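Local coordinates for putative gamma-glutamylcyclotransferase YkqA (Bacillus subtilis, PDB 2QIK), which is a putative gamma-glutamylcyclotransferase that probably acts as an acyltransferase on gamma-glutamyl compounds, at residues D153-V159 / T186-R192. Numbering follows the deposited sequence. Where two conformers were deposited one is given.
Sequences DPVGRAV and TEGVLYR
Pro154 to Val159 pair with Glu187 to Tyr191 as antiparallel neighbours in the sheet of the C-terminal half of the chain. Ala158 and Gly188 form a hydrogen-bonded pair, with Ala158 N to Gly188 O at 2.8 Å. The register then slips by one residue. Leu190 O accepts hydrogen bonds from Val155 N (2.7 Å) and Gly156 N (3.2 Å). At the backbone angles of Gly156 (phi 119°, psi -161°) a CB would jam against the Val155 carbonyl O. Beyond the bulge, Arg192 N donates a hydrogen bond to Asp153 O, and a water joins Asp153 N to Arg192 O. Arg192 NH1 makes a salt bridge to Asp153 OD2 at 3.0 Å. The oxygen lies in the guanidinium plane, but NH1 meets the carboxylate from above its plane. The bend at chi3 (-66°) turns the guanidinium back toward Val155, whose CG2 lies over one of its faces, 3.8 Å from Arg192 NH2. Arg192 NE is hydrogen-bonded to Tyr129 OH of the flanking strand 128-132. With an alanine for Arg192, the Asp153 carboxylate would probably lose its charged mate and Val155 CG2 the guanidinium face packed on it. Pro154 CB packs on Val189 CG1 and Tyr191 CD1 on one sheet face. The two-to-one pairing at Leu190 is a classic beta bulge.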
ATOM      1  N   ASP A 153       0.589  -1.806 -21.819  1.00 10.75           N
ATOM      2  CA  ASP A 153       0.897  -0.347 -21.848  1.00 10.62           C
ATOM      3  C   ASP A 153       1.692  -0.018 -20.563  1.00 10.71           C
ATOM      4  O   ASP A 153       1.254   0.751 -19.688  1.00 11.09           O
ATOM      5  CB  ASP A 153      -0.393   0.518 -21.923  1.00 10.83           C
ATOM      6  CG  ASP A 153      -0.138   1.990 -22.174  1.00 11.08           C
ATOM      7  OD1 ASP A 153       0.949   2.404 -22.586  1.00 14.04           O
ATOM      8  OD2 ASP A 153      -1.035   2.763 -21.992  1.00 14.23           O
ATOM      9  N   PRO A 154       2.869  -0.618 -20.428  1.00 11.25           N
ATOM     10  CA  PRO A 154       3.746  -0.273 -19.310  1.00 11.88           C
ATOM     11  C   PRO A 154       4.214   1.161 -19.464  1.00 11.27           C
ATOM     12  O   PRO A 154       4.681   1.579 -20.523  1.00 13.43           O
ATOM     13  CB  PRO A 154       4.889  -1.304 -19.393  1.00 13.73           C
ATOM     14  CG  PRO A 154       4.942  -1.630 -20.859  1.00 14.60           C
ATOM     15  CD  PRO A 154       3.513  -1.602 -21.308  1.00 12.72           C
ATOM     16  N   VAL A 155       4.153   1.879 -18.368  1.00 10.46           N
ATOM     17  CA  VAL A 155       4.843   3.135 -18.273  1.00 13.30           C
ATOM     18  C   VAL A 155       6.336   2.821 -18.187  1.00 14.40           C
ATOM     19  O   VAL A 155       7.117   3.513 -18.848  1.00 18.69           O
ATOM     20  CB  VAL A 155       4.355   3.963 -17.068  1.00 13.13           C
ATOM     21  CG1 VAL A 155       5.167   5.335 -16.991  1.00 18.01           C
ATOM     22  CG2 VAL A 155       2.847   4.195 -17.213  1.00 14.97           C
ATOM     23  N   GLY A 156       6.693   1.741 -17.507  1.00 16.00           N
ATOM     24  CA  GLY A 156       8.050   1.222 -17.438  1.00 18.20           C
ATOM     25  C   GLY A 156       8.573   1.216 -16.024  1.00 15.24           C
ATOM     26  O   GLY A 156       7.843   1.226 -15.043  1.00 14.45           O
ATOM     27  N   ARG A 157       9.888   1.137 -15.971  1.00 14.46           N
ATOM     28  CA  ARG A 157      10.602   1.025 -14.722  0.50 14.67           C
ATOM     29  C   ARG A 157      10.255   2.168 -13.843  1.00 12.45           C
ATOM     30  O   ARG A 157      10.235   3.336 -14.249  1.00 14.65           O
ATOM     31  CB  ARG A 157      12.099   1.096 -14.989  0.50 15.49           C
ATOM     32  CG  ARG A 157      12.949   0.774 -13.827  0.50 16.72           C
ATOM     33  CD  ARG A 157      14.411   0.967 -14.110  0.50 17.33           C
ATOM     34  NE  ARG A 157      14.812   0.187 -15.258  0.50 19.08           N
ATOM     35  CZ  ARG A 157      16.011   0.243 -15.829  0.50 20.43           C
ATOM     36  NH1 ARG A 157      16.267  -0.537 -16.854  0.50 23.00           N
ATOM     37  NH2 ARG A 157      16.946   1.042 -15.374  0.50 20.98           N
ATOM     38  N   ALA A 158      10.013   1.870 -12.580  1.00 12.17           N
ATOM     39  CA  ALA A 158       9.686   2.845 -11.650  1.00 14.39           C
ATOM     40  C   ALA A 158      10.446   2.569 -10.361  1.00 13.52           C
ATOM     41  O   ALA A 158      10.640   1.431  -9.930  1.00 14.72           O
ATOM     42  CB  ALA A 158       8.133   2.819 -11.435  1.00 14.75           C
ATOM     43  N   VAL A 159      10.859   3.643  -9.747  1.00 14.63           N
ATOM     44  CA  VAL A 159      11.631   3.602  -8.541  1.00 14.98           C
ATOM     45  C   VAL A 159      10.703   4.003  -7.386  1.00 14.69           C
ATOM     46  O   VAL A 159       9.949   4.995  -7.494  1.00 14.74           O
ATOM     47  CB  VAL A 159      12.826   4.512  -8.638  1.00 16.85           C
ATOM     48  CG1 VAL A 159      13.544   4.618  -7.336  1.00 18.37           C
ATOM     49  CG2 VAL A 159      13.834   4.055  -9.697  1.00 18.41           C
ATOM     50  N   THR A 186      13.528   0.371  -3.690  1.00 11.70           N
ATOM     51  CA  THR A 186      13.237  -0.702  -4.582  1.00 11.06           C
ATOM     52  C   THR A 186      12.770  -0.255  -5.954  1.00 10.81           C
ATOM     53  O   THR A 186      12.651   0.958  -6.186  1.00 13.10           O
ATOM     54  CB  THR A 186      12.269  -1.649  -3.874  1.00 11.44           C
ATOM     55  OG1 THR A 186      12.348  -2.941  -4.522  1.00 11.53           O
ATOM     56  CG2 THR A 186      10.820  -1.164  -3.864  1.00 11.24           C
ATOM     57  N   GLU A 187      12.553  -1.217  -6.864  1.00 10.02           N
ATOM     58  CA  GLU A 187      12.106  -0.957  -8.207  1.00 11.01           C
ATOM     59  C   GLU A 187      10.973  -1.896  -8.544  1.00  9.23           C
ATOM     60  O   GLU A 187      10.868  -3.000  -8.004  1.00  9.67           O
ATOM     61  CB  GLU A 187      13.259  -1.138  -9.265  1.00 12.04           C
ATOM     62  CG  GLU A 187      14.486  -0.288  -9.039  1.00 13.06           C
ATOM     63  CD  GLU A 187      15.439  -0.315 -10.225  1.00 12.88           C
ATOM     64  OE1 GLU A 187      15.118  -0.890 -11.287  1.00 13.62           O
ATOM     65  OE2 GLU A 187      16.549   0.246 -10.035  1.00 15.60           O
ATOM     66  N   GLY A 188      10.174  -1.441  -9.502  1.00  9.47           N
ATOM     67  CA  GLY A 188       9.143  -2.288 -10.098  1.00  9.55           C
ATOM     68  C   GLY A 188       8.747  -1.734 -11.433  1.00  9.45           C
ATOM     69  O   GLY A 188       9.394  -0.825 -11.954  1.00 10.85           O
ATOM     70  N   VAL A 189       7.681  -2.255 -11.975  1.00 10.32           N
ATOM     71  CA  VAL A 189       7.129  -1.850 -13.299  1.00 11.07           C
ATOM     72  C   VAL A 189       5.782  -1.162 -12.984  1.00 10.32           C
ATOM     73  O   VAL A 189       4.946  -1.717 -12.293  1.00  9.79           O
ATOM     74  CB  VAL A 189       6.861  -3.122 -14.217  1.00 14.06           C
ATOM     75  CG1 VAL A 189       6.344  -2.746 -15.591  1.00 18.32           C
ATOM     76  CG2 VAL A 189       8.076  -4.034 -14.310  1.00 19.09           C
ATOM     77  N   LEU A 190       5.581   0.000 -13.563  1.00  8.91           N
ATOM     78  CA  LEU A 190       4.313   0.697 -13.494  1.00  8.24           C
ATOM     79  C   LEU A 190       3.580   0.464 -14.776  1.00  8.37           C
ATOM     80  O   LEU A 190       4.088   0.730 -15.877  1.00  9.42           O
ATOM     81  CB  LEU A 190       4.535   2.201 -13.263  1.00  9.61           C
ATOM     82  CG  LEU A 190       3.288   2.997 -13.001  1.00  9.14           C
ATOM     83  CD1 LEU A 190       2.705   2.591 -11.649  1.00 10.06           C
ATOM     84  CD2 LEU A 190       3.534   4.477 -13.058  1.00 11.36           C
ATOM     85  N   TYR A 191       2.360  -0.063 -14.691  1.00  7.72           N
ATOM     86  CA  TYR A 191       1.479  -0.277 -15.812  1.00  7.28           C
ATOM     87  C   TYR A 191       0.319   0.720 -15.812  1.00  7.24           C
ATOM     88  O   TYR A 191      -0.189   1.086 -14.756  1.00  8.57           O
ATOM     89  CB  TYR A 191       0.826  -1.634 -15.749  1.00  7.96           C
ATOM     90  CG  TYR A 191       1.693  -2.867 -15.817  1.00  8.08           C
ATOM     91  CD1 TYR A 191       2.067  -3.426 -17.019  1.00  8.72           C
ATOM     92  CD2 TYR A 191       2.036  -3.520 -14.671  1.00  8.53           C
ATOM     93  CE1 TYR A 191       2.789  -4.569 -17.092  1.00  9.14           C
ATOM     94  CE2 TYR A 191       2.799  -4.711 -14.710  1.00  9.15           C
ATOM     95  CZ  TYR A 191       3.139  -5.235 -15.928  1.00  8.52           C
ATOM     96  OH  TYR A 191       3.841  -6.426 -15.998  1.00  9.74           O
ATOM     97  N   ARG A 192      -0.094   1.195 -16.983  1.00  8.07           N
ATOM     98  CA  ARG A 192      -1.363   1.930 -17.131  1.00  7.67           C
ATOM     99  C   ARG A 192      -2.421   0.891 -17.552  1.00  8.40           C
ATOM    100  O   ARG A 192      -2.294   0.277 -18.619  1.00  9.04           O
ATOM    101  CB  ARG A 192      -1.233   2.973 -18.218  1.00  8.85           C
ATOM    102  CG  ARG A 192      -2.458   3.839 -18.409  1.00  8.87           C
ATOM    103  CD  ARG A 192      -2.329   4.819 -19.495  1.00  9.65           C
ATOM    104  NE  ARG A 192      -1.335   5.760 -19.149  1.00 16.53           N
ATOM    105  CZ  ARG A 192      -0.064   5.791 -19.581  1.00 18.12           C
ATOM    106  NH1 ARG A 192       0.377   4.915 -20.480  1.00 18.57           N
ATOM    107  NH2 ARG A 192       0.766   6.718 -19.121  1.00 19.17           N
TER
HETATM  108  O   HOH W   1      -0.724  -1.921 -19.253  1.00 10.20           O